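Local coordinates for outer protein YopM (Yersinia pestis, PDB 1JL5) that probably acts as an effector that alters host cell physiology and promotes bacterial survival in host tissues, at residues A[260-265]-A[280-285]; A[266-271]-A[286-291]; A[306-311]-A[326-331]. All coordinates share one frame; numbering follows the deposited sequence.

Interaction 1 of 3, residues A[260-265]-A[280-285]; sequences EALNVR and TFLDVS
Two successive parallel strands of the leucine-rich repeat solenoid, 261-263 and 281-283, pair here in the regular register of the fold. Ala261 faces Phe281, Leu262 faces Leu282 and Asn263 faces Asp283. The strands run nearly parallel. Leu262 N gives to Phe281 O at 2.7 Å, and Leu262 O takes Asp283 N. The pairing continues as Val264 N gives to Asp283 O at 2.8 Å. At the start, Glu260 O accepts from both Thr280 N and Phe281 N. A water bridges Glu260 OE1 and Thr280 OG1 beside this end.

Side chains alternate between two faces. Leu262 and Leu282 lie side by side on one face, and Leu262 CD2 meets Leu282 CD1 at 3.8 Å. Val264 CG2 repeats this against Val284 CG1. Ala261, Asn263, Phe281 and Asp283 take the other face, where Ala261 CB rests on Phe281 CB. The amide of Asn263 and the carboxylate of Asp283 stack with their planes 22° apart. Both groups stand anti to their own backbone N (chi1 -176° and -172°), which aligns them. Each closes an Asx turn: Asn263 OD1 takes Arg265 N, and Asp283 OD1 takes Ser285 N. Asp283 OD1 also receives the Ser285 hydroxyl at 2.6 Å, on its syn lone pair. That hydroxyl oxygen in turn accepts from Arg265 NH1 at 2.7 Å, nearly in the guanidinium plane. The extended Arg265 chain, CB to NE, runs past Asp283 and Ser285 to get there. Its NH2 goes on to a salt bridge with Glu286.

Strand 241-243 continues the pairing beyond 261-263, with Ile242 against Leu262. Strand 301-303 lies beyond 281-283. There Leu302 extends the leucine row, and Tyr301 stacks on the Phe281 ring.

Interaction 2 of 3, residues A[266-271]-A[286-291]; sequences DNYLTD and ENIFSG. With CA (calcium ion), chain B; CA (calcium ion), chain C.
Ile288 meets the ring of Tyr268 and the backbone of Leu269 where two adjacent repeats leave their strands. Its CB lies 3.9 Å from Leu269 O. CG1 sits between the backbone N and the carbonyl carbon (chi1 60°) and comes up against the same oxygen. CG2 reaches the Tyr268 ring at CD1 and CE1. The tip, CD1, stands over the centre of that ring, 3.5 Å from its centroid and 12° off the normal. This is a CH-pi contact. The ring's hydroxyl bonds to Ile288 O of the second subunit.

The backbones are tied beside it. Ile288 N gives to Leu269 O at 2.7 Å. Leu269 N gives to Asn287 OD1, whose modelled place is less sure, and Asn287 ND2 bonds Val264 O. This is the asparagine position of the repeat, where a buried amide bonds the backbone of the neighbouring turn. Farther on, Leu269 CB packs on Phe289 CZ, and Leu269 O lies over one face of the Phe289 ring, toward its rim. A water joins Thr270 O to Ser290 N.

At the other end, Asp266 bridges two calcium ions, OD2 binding one at 2.0 Å and OD1 the other at 2.2 Å. Asn246 and Asn326 of the second subunit also bind the first ion, and Asn307 and Glu308 of that subunit bind the second.

Glu286 OE1 approaches Asp266 OD2 to 3.1 Å, two acceptors side by side. A water on the second calcium donates to OE1; the bond from a water on the first is weak. Arg265 pairs with OE2. The calcium ions, these waters and the arginine would probably offset the repulsion between the two carboxylates at this subunit interface.

Interaction 3 of 3, residues A[306-311]-A[326-331]; sequences SNEIRS and NNKLIE. With CA (calcium ion), chain D; CA (calcium ion), chain E.
Asn327 fills the tight part of this contact, where its amide enters the backbone of the preceding repeat. Asn327 OD1 accepts from Asn307 N and Ile309 N, both at 2.9 Å. The two donors come from opposite faces of the amide plane, each well out of it, so neither lies on a lone pair. Asn327 ND2 is taken by Ala304 O and Val324 O, so both ends of the buried amide have partners. Lys328 N gives to Ile309 O, and Ile309 CG2 packs against Leu329 CD2 at 3.6 Å.

The far end is looser. Ser311 and Ile330 are exposed. One water links Arg310 O to Glu331 N and another links Arg310 O to Lys328 O. The Arg310 guanidinium turns to Glu228 of the second subunit.

On the calcium side, metal and charge hold the side chains. Glu308 is bent at chi2 (69°), which brings its carboxylate round to Lys328. OE2 forms a salt bridge with Lys328 NZ at 2.6 Å, met on its syn side, while OE1 binds a calcium ion at 2.3 Å that Asn307 O also binds. Asn326 ND2 gives to Ser306 OG at 2.6 Å, nearly in the amide plane, and Asn326 OD1 binds a second calcium ion. Asn326 also bonds Glu286 of the second subunit, whose Asp266 reaches both ions.

Metal and lysine share the Glu308 carboxylate, which would favour its charged form. Calcium thereby links the loop ends of two repeats to the partner subunit.

Overall arrangement
All three contacts join neighbouring repeats of the solenoid. Interaction 1 lies at the strands, its centre about 14 Å from that of the chain. Parallel backbone pairing rules it, and no touching residue is exposed. Interactions 2 and 3 lie in the following loops, about 22 and 29 Å out. There asparagine amides and single backbone bonds replace the regular pairing. Both are mostly buried, with exposed residues at their far ends. Val284 joins interaction 1 to both others, packing on Phe289 and bonding Asn307 ND2. Phe289 and Ser290 pair by backbone with Glu308 and Arg310, so loop 286-291 is bonded to 306-311. No other subunit touches interaction 1, whereas interactions 2 and 3 supply complementary calcium ligands across the subunit interface.

Interaction 1 of 3, residues A[260-265]-A[280-285]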
loop_
_atom_site.group_PDB
_atom_site.type_symbol
_atom_site.label_atom_id
_atom_site.label_comp_id
_atom_site.label_asym_id
_atom_site.label_seq_id
_atom_site.Cartn_x
_atom_site.Cartn_y
_atom_site.Cartn_z
ATOM N N GLU A 260 8.227 -26.211 15.065
ATOM C CA GLU A 260 8.021 -26.219 13.623
ATOM C C GLU A 260 7.898 -24.810 13.088
ATOM O O GLU A 260 8.352 -24.501 11.989
ATOM C CB GLU A 260 6.752 -26.977 13.284
ATOM C CG GLU A 260 6.846 -28.459 13.526
ATOM C CD GLU A 260 5.502 -29.122 13.428
ATOM O OE1 GLU A 260 4.712 -28.722 12.552
ATOM O OE2 GLU A 260 5.238 -30.044 14.220
ATOM N N ALA A 261 7.260 -23.958 13.871
ATOM C CA ALA A 261 7.059 -22.589 13.455
ATOM C C ALA A 261 7.556 -21.651 14.522
ATOM O O ALA A 261 7.146 -21.717 15.682
ATOM C CB ALA A 261 5.579 -22.334 13.174
ATOM N N LEU A 262 8.468 -20.784 14.123
ATOM C CA LEU A 262 9.009 -19.817 15.043
ATOM C C LEU A 262 8.894 -18.457 14.407
ATOM O O LEU A 262 9.501 -18.184 13.375
ATOM C CB LEU A 262 10.475 -20.107 15.355
ATOM C CG LEU A 262 11.126 -19.063 16.262
ATOM C CD1 LEU A 262 10.398 -19.013 17.595
ATOM C CD2 LEU A 262 12.590 -19.391 16.456
ATOM N N ASN A 263 8.074 -17.616 15.004
ATOM C CA ASN A 263 7.946 -16.275 14.507
ATOM C C ASN A 263 8.382 -15.391 15.649
ATOM O O ASN A 263 7.720 -15.316 16.677
ATOM C CB ASN A 263 6.514 -15.934 14.131
ATOM C CG ASN A 263 6.413 -14.570 13.513
ATOM O OD1 ASN A 263 7.159 -13.662 13.878
ATOM N ND2 ASN A 263 5.497 -14.409 12.577
ATOM N N VAL A 264 9.530 -14.756 15.481
ATOM C CA VAL A 264 10.040 -13.861 16.501
ATOM C C VAL A 264 10.317 -12.566 15.783
ATOM O O VAL A 264 11.246 -11.829 16.105
ATOM C CB VAL A 264 11.316 -14.403 17.130
ATOM C CG1 VAL A 264 10.970 -15.563 18.034
ATOM C CG2 VAL A 264 12.286 -14.830 16.043
ATOM N N ARG A 265 9.488 -12.318 14.782
ATOM C CA ARG A 265 9.592 -11.126 13.979
ATOM C C ARG A 265 9.624 -9.932 14.902
ATOM O O ARG A 265 8.916 -9.878 15.904
ATOM C CB ARG A 265 8.394 -11.015 13.039
ATOM C CG ARG A 265 8.237 -9.664 12.369
ATOM C CD ARG A 265 7.040 -9.704 11.442
ATOM N NE ARG A 265 6.646 -8.390 10.946
ATOM C CZ ARG A 265 7.287 -7.712 10.001
ATOM N NH1 ARG A 265 8.376 -8.214 9.426
ATOM N NH2 ARG A 265 6.826 -6.526 9.621
ATOM N N THR A 280 9.985 -25.572 10.145
ATOM C CA THR A 280 9.639 -25.415 8.741
ATOM C C THR A 280 9.245 -23.976 8.469
ATOM O O THR A 280 9.253 -23.522 7.327
ATOM C CB THR A 280 8.457 -26.300 8.379
ATOM O OG1 THR A 280 7.370 -25.991 9.255
ATOM C CG2 THR A 280 8.825 -27.771 8.534
ATOM N N PHE A 281 8.894 -23.265 9.530
ATOM C CA PHE A 281 8.482 -21.882 9.406
ATOM C C PHE A 281 9.307 -21.037 10.350
ATOM O O PHE A 281 9.247 -21.196 11.569
ATOM C CB PHE A 281 6.993 -21.747 9.733
ATOM C CG PHE A 281 6.493 -20.334 9.703
ATOM C CD1 PHE A 281 6.843 -19.434 10.707
ATOM C CD2 PHE A 281 5.685 -19.894 8.660
ATOM C CE1 PHE A 281 6.396 -18.117 10.671
ATOM C CE2 PHE A 281 5.232 -18.577 8.615
ATOM C CZ PHE A 281 5.589 -17.688 9.623
ATOM N N LEU A 282 10.080 -20.131 9.779
ATOM C CA LEU A 282 10.914 -19.279 10.588
ATOM C C LEU A 282 10.789 -17.828 10.177
ATOM O O LEU A 282 11.101 -17.451 9.053
ATOM C CB LEU A 282 12.369 -19.714 10.474
ATOM C CG LEU A 282 13.385 -18.897 11.270
ATOM C CD1 LEU A 282 13.052 -18.954 12.753
ATOM C CD2 LEU A 282 14.773 -19.440 11.005
ATOM N N ASP A 283 10.316 -17.009 11.095
ATOM C CA ASP A 283 10.213 -15.604 10.801
ATOM C C ASP A 283 11.068 -14.895 11.821
ATOM O O ASP A 283 10.714 -14.811 12.988
ATOM C CB ASP A 283 8.781 -15.102 10.907
ATOM C CG ASP A 283 8.645 -13.676 10.422
ATOM O OD1 ASP A 283 9.618 -12.907 10.569
ATOM O OD2 ASP A 283 7.577 -13.317 9.903
ATOM N N VAL A 284 12.213 -14.410 11.370
ATOM C CA VAL A 284 13.122 -13.687 12.238
ATOM C C VAL A 284 13.277 -12.310 11.631
ATOM O O VAL A 284 14.265 -11.622 11.855
ATOM C CB VAL A 284 14.487 -14.389 12.311
ATOM C CG1 VAL A 284 14.328 -15.729 13.007
ATOM C CG2 VAL A 284 15.048 -14.585 10.910
ATOM N N SER A 285 12.280 -11.915 10.848
ATOM C CA SER A 285 12.315 -10.621 10.203
ATOM C C SER A 285 12.328 -9.563 11.285
ATOM O O SER A 285 11.897 -9.800 12.415
ATOM C CB SER A 285 11.091 -10.432 9.312
ATOM O OG SER A 285 9.920 -10.354 10.094
HETATM O O HOH W 1 5.845 -28.261 9.892
#

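Interaction 2 of 3, residues A[266-271]-A[286-291]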
loop_
_atom_site.group_PDB
_atom_site.type_symbol
_atom_site.label_atom_id
_atom_site.label_comp_id
_atom_site.label_asym_id
_atom_site.label_seq_id
_atom_site.Cartn_x
_atom_site.Cartn_y
_atom_site.Cartn_z
ATOM N N ASP A 266 10.469 -8.983 14.549
ATOM C CA ASP A 266 10.610 -7.769 15.302
ATOM C C ASP A 266 10.927 -7.994 16.760
ATOM O O ASP A 266 10.076 -7.870 17.649
ATOM C CB ASP A 266 9.358 -6.912 15.189
ATOM C CG ASP A 266 9.611 -5.500 15.638
ATOM O OD1 ASP A 266 10.713 -5.256 16.169
ATOM O OD2 ASP A 266 8.728 -4.643 15.466
ATOM N N ASN A 267 12.173 -8.352 16.989
ATOM C CA ASN A 267 12.680 -8.540 18.322
ATOM C C ASN A 267 14.091 -8.050 18.194
ATOM O O ASN A 267 14.430 -7.409 17.208
ATOM C CB ASN A 267 12.598 -10.000 18.742
ATOM C CG ASN A 267 11.245 -10.341 19.316
ATOM O OD1 ASN A 267 10.884 -9.858 20.389
ATOM N ND2 ASN A 267 10.472 -11.151 18.593
ATOM N N TYR A 268 14.926 -8.347 19.164
ATOM C CA TYR A 268 16.273 -7.841 19.093
ATOM C C TYR A 268 17.236 -8.988 18.963
ATOM O O TYR A 268 18.287 -8.997 19.592
ATOM C CB TYR A 268 16.568 -7.046 20.353
ATOM C CG TYR A 268 17.579 -5.962 20.138
ATOM C CD1 TYR A 268 17.294 -4.880 19.309
ATOM C CD2 TYR A 268 18.811 -6.000 20.782
ATOM C CE1 TYR A 268 18.211 -3.854 19.133
ATOM C CE2 TYR A 268 19.735 -4.984 20.611
ATOM C CZ TYR A 268 19.428 -3.918 19.789
ATOM O OH TYR A 268 20.337 -2.915 19.624
ATOM N N LEU A 269 16.870 -9.955 18.135
ATOM C CA LEU A 269 17.695 -11.127 17.954
ATOM C C LEU A 269 18.830 -10.928 16.982
ATOM O O LEU A 269 18.647 -10.445 15.871
ATOM C CB LEU A 269 16.836 -12.296 17.496
ATOM C CG LEU A 269 15.707 -12.658 18.453
ATOM C CD1 LEU A 269 14.878 -13.764 17.834
ATOM C CD2 LEU A 269 16.285 -13.089 19.796
ATOM N N THR A 270 20.013 -11.315 17.419
ATOM C CA THR A 270 21.198 -11.220 16.594
ATOM C C THR A 270 21.566 -12.656 16.261
ATOM O O THR A 270 22.265 -12.941 15.293
ATOM C CB THR A 270 22.353 -10.586 17.369
ATOM O OG1 THR A 270 23.465 -10.397 16.491
ATOM C CG2 THR A 270 22.778 -11.493 18.511
ATOM N N ASP A 271 21.072 -13.562 17.087
ATOM C CA ASP A 271 21.357 -14.966 16.912
ATOM C C ASP A 271 20.143 -15.777 17.278
ATOM O O ASP A 271 19.214 -15.292 17.913
ATOM C CB ASP A 271 22.521 -15.394 17.814
ATOM C CG ASP A 271 23.814 -14.688 17.473
ATOM O OD1 ASP A 271 24.297 -14.846 16.328
ATOM O OD2 ASP A 271 24.351 -13.977 18.351
ATOM N N GLU A 286 12.838 -8.397 10.932
ATOM C CA GLU A 286 12.907 -7.287 11.861
ATOM C C GLU A 286 13.603 -7.605 13.154
ATOM O O GLU A 286 13.123 -7.289 14.233
ATOM C CB GLU A 286 11.521 -6.753 12.168
ATOM C CG GLU A 286 10.981 -5.869 11.077
ATOM C CD GLU A 286 9.677 -5.242 11.480
ATOM O OE1 GLU A 286 9.647 -4.524 12.499
ATOM O OE2 GLU A 286 8.679 -5.473 10.786
ATOM N N ASN A 287 14.731 -8.276 13.045
ATOM C CA ASN A 287 15.516 -8.528 14.216
ATOM C C ASN A 287 16.810 -7.871 13.858
ATOM O O ASN A 287 16.826 -6.981 13.010
ATOM C CB ASN A 287 15.638 -10.017 14.471
ATOM C CG ASN A 287 14.496 -10.521 15.301
ATOM O OD1 ASN A 287 14.505 -10.378 16.517
ATOM N ND2 ASN A 287 13.481 -11.074 14.651
ATOM N N ILE A 288 17.903 -8.278 14.467
ATOM C CA ILE A 288 19.138 -7.614 14.133
ATOM C C ILE A 288 20.180 -8.598 13.688
ATOM O O ILE A 288 21.341 -8.528 14.071
ATOM C CB ILE A 288 19.618 -6.759 15.313
ATOM C CG1 ILE A 288 19.868 -7.623 16.547
ATOM C CG2 ILE A 288 18.539 -5.741 15.649
ATOM C CD1 ILE A 288 20.447 -6.832 17.716
ATOM N N PHE A 289 19.736 -9.531 12.862
ATOM C CA PHE A 289 20.621 -10.536 12.317
ATOM C C PHE A 289 21.481 -9.875 11.267
ATOM O O PHE A 289 20.977 -9.164 10.399
ATOM C CB PHE A 289 19.806 -11.654 11.678
ATOM C CG PHE A 289 19.116 -12.518 12.669
ATOM C CD1 PHE A 289 19.808 -13.531 13.319
ATOM C CD2 PHE A 289 17.781 -12.301 12.987
ATOM C CE1 PHE A 289 19.178 -14.313 14.279
ATOM C CE2 PHE A 289 17.148 -13.075 13.943
ATOM C CZ PHE A 289 17.848 -14.085 14.590
ATOM N N SER A 290 22.784 -10.084 11.361
ATOM C CA SER A 290 23.701 -9.525 10.381
ATOM C C SER A 290 23.870 -10.621 9.339
ATOM O O SER A 290 24.478 -10.432 8.289
ATOM C CB SER A 290 25.035 -9.181 11.038
ATOM O OG SER A 290 25.521 -10.285 11.770
ATOM N N GLY A 291 23.297 -11.773 9.648
ATOM C CA GLY A 291 23.351 -12.895 8.740
ATOM C C GLY A 291 22.641 -14.080 9.353
ATOM O O GLY A 291 22.190 -14.030 10.493
HETATM CA CA CA B . 6.742 -4.364 15.163
HETATM CA CA CA C . 12.176 -3.557 16.158
HETATM O O HOH W 2 10.037 -2.598 16.441
HETATM O O HOH W 3 13.872 -5.373 15.993
HETATM O O HOH W 4 23.376 -11.823 13.400
HETATM O O HOH W 5 25.690 -8.829 14.656
HETATM O O HOH W 6 7.133 -5.259 13.183
HETATM O O HOH W 7 11.682 -3.559 13.906
HETATM O O HOH W 8 4.602 -4.166 14.599
HETATM O O HOH W 9 6.718 -2.956 17.011
#

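Interaction 3 of 3, residues A[306-311]-A[326-331]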
loop_
_atom_site.group_PDB
_atom_site.type_symbol
_atom_site.label_atom_id
_atom_site.label_comp_id
_atom_site.label_asym_id
_atom_site.label_seq_id
_atom_site.Cartn_x
_atom_site.Cartn_y
_atom_site.Cartn_z
ATOM N N SER A 306 14.138 -7.364 6.661
ATOM C CA SER A 306 14.383 -6.261 7.570
ATOM C C SER A 306 15.268 -6.581 8.752
ATOM O O SER A 306 14.972 -6.243 9.893
ATOM C CB SER A 306 13.053 -5.689 8.039
ATOM O OG SER A 306 12.424 -5.070 6.933
ATOM N N ASN A 307 16.356 -7.266 8.459
ATOM C CA ASN A 307 17.344 -7.576 9.461
ATOM C C ASN A 307 18.504 -6.815 8.889
ATOM O O ASN A 307 18.306 -5.827 8.196
ATOM C CB ASN A 307 17.621 -9.074 9.502
ATOM C CG ASN A 307 16.707 -9.783 10.465
ATOM O OD1 ASN A 307 16.862 -9.654 11.674
ATOM N ND2 ASN A 307 15.726 -10.512 9.940
ATOM N N GLU A 308 19.713 -7.251 9.168
ATOM C CA GLU A 308 20.856 -6.573 8.604
ATOM C C GLU A 308 21.654 -7.693 7.973
ATOM O O GLU A 308 22.877 -7.707 8.003
ATOM C CB GLU A 308 21.652 -5.868 9.701
ATOM C CG GLU A 308 22.623 -4.857 9.148
ATOM C CD GLU A 308 21.928 -3.654 8.550
ATOM O OE1 GLU A 308 20.719 -3.738 8.230
ATOM O OE2 GLU A 308 22.597 -2.617 8.396
ATOM N N ILE A 309 20.923 -8.646 7.405
ATOM C CA ILE A 309 21.531 -9.808 6.785
ATOM C C ILE A 309 22.445 -9.407 5.651
ATOM O O ILE A 309 22.004 -8.874 4.636
ATOM C CB ILE A 309 20.481 -10.771 6.217
ATOM C CG1 ILE A 309 19.500 -11.195 7.319
ATOM C CG2 ILE A 309 21.175 -11.980 5.612
ATOM C CD1 ILE A 309 20.160 -11.805 8.498
ATOM N N ARG A 310 23.728 -9.670 5.830
ATOM C CA ARG A 310 24.703 -9.350 4.808
ATOM C C ARG A 310 24.938 -10.580 3.971
ATOM O O ARG A 310 25.414 -10.497 2.845
ATOM C CB ARG A 310 26.024 -8.956 5.431
ATOM C CG ARG A 310 25.993 -7.720 6.267
ATOM C CD ARG A 310 27.339 -7.098 6.108
ATOM N NE ARG A 310 27.806 -6.431 7.304
ATOM C CZ ARG A 310 28.998 -5.868 7.381
ATOM N NH1 ARG A 310 29.802 -5.913 6.328
ATOM N NH2 ARG A 310 29.380 -5.261 8.491
ATOM N N SER A 311 24.633 -11.733 4.545
ATOM C CA SER A 311 24.826 -12.972 3.832
ATOM C C SER A 311 23.902 -14.024 4.387
ATOM O O SER A 311 23.571 -14.033 5.572
ATOM C CB SER A 311 26.273 -13.447 3.966
ATOM O OG SER A 311 26.551 -13.790 5.309
ATOM N N ASN A 326 14.626 -6.382 2.296
ATOM C CA ASN A 326 15.155 -5.346 3.146
ATOM C C ASN A 326 16.256 -5.816 4.068
ATOM O O ASN A 326 16.130 -5.787 5.289
ATOM C CB ASN A 326 14.033 -4.717 3.969
ATOM C CG ASN A 326 14.497 -3.486 4.702
ATOM O OD1 ASN A 326 15.371 -2.773 4.219
ATOM N ND2 ASN A 326 13.915 -3.225 5.864
ATOM N N ASN A 327 17.337 -6.268 3.465
ATOM C CA ASN A 327 18.483 -6.688 4.227
ATOM C C ASN A 327 19.656 -6.038 3.561
ATOM O O ASN A 327 19.488 -5.038 2.874
ATOM C CB ASN A 327 18.593 -8.203 4.253
ATOM C CG ASN A 327 17.794 -8.798 5.388
ATOM O OD1 ASN A 327 18.101 -8.561 6.556
ATOM N ND2 ASN A 327 16.756 -9.551 5.059
ATOM N N LYS A 328 20.845 -6.574 3.764
ATOM C CA LYS A 328 22.011 -5.966 3.161
ATOM C C LYS A 328 22.737 -6.996 2.339
ATOM O O LYS A 328 23.960 -7.027 2.279
ATOM C CB LYS A 328 22.908 -5.388 4.248
ATOM C CG LYS A 328 22.192 -4.337 5.088
ATOM C CD LYS A 328 21.811 -3.140 4.236
ATOM C CE LYS A 328 20.854 -2.211 4.968
ATOM N NZ LYS A 328 21.397 -1.733 6.272
ATOM N N LEU A 329 21.942 -7.833 1.691
ATOM C CA LEU A 329 22.460 -8.886 0.850
ATOM C C LEU A 329 22.929 -8.324 -0.472
ATOM O O LEU A 329 22.193 -7.616 -1.157
ATOM C CB LEU A 329 21.374 -9.927 0.590
ATOM C CG LEU A 329 20.972 -10.722 1.827
ATOM C CD1 LEU A 329 19.669 -11.461 1.573
ATOM C CD2 LEU A 329 22.094 -11.679 2.182
ATOM N N ILE A 330 24.168 -8.620 -0.822
ATOM C CA ILE A 330 24.678 -8.176 -2.101
ATOM C C ILE A 330 24.611 -9.418 -2.981
ATOM O O ILE A 330 24.801 -9.363 -4.191
ATOM C CB ILE A 330 26.124 -7.663 -1.986
ATOM C CG1 ILE A 330 27.017 -8.750 -1.396
ATOM C CG2 ILE A 330 26.164 -6.412 -1.132
ATOM C CD1 ILE A 330 27.953 -9.367 -2.391
ATOM N N GLU A 331 24.295 -10.540 -2.351
ATOM C CA GLU A 331 24.196 -11.789 -3.067
ATOM C C GLU A 331 23.340 -12.792 -2.317
ATOM O O GLU A 331 23.393 -12.881 -1.092
ATOM C CB GLU A 331 25.595 -12.359 -3.294
ATOM C CG GLU A 331 25.653 -13.541 -4.227
ATOM C CD GLU A 331 27.085 -13.883 -4.595
ATOM O OE1 GLU A 331 27.856 -14.250 -3.684
ATOM O OE2 GLU A 331 27.436 -13.783 -5.792
HETATM CA CA CA D . 18.437 -3.567 8.326
HETATM CA CA CA E . 16.737 -1.100 3.616
HETATM O O HOH W 10 25.270 -11.065 0.345
HETATM O O HOH W 11 26.692 -7.609 2.403
HETATM O O HOH W 12 18.054 -3.939 6.026
HETATM O O HOH W 13 18.091 -2.818 2.831
HETATM O O HOH W 14 15.183 0.065 4.666
HETATM O O HOH W 15 15.764 -0.574 1.689
HETATM O O HOH W 16 16.221 -2.935 8.412
#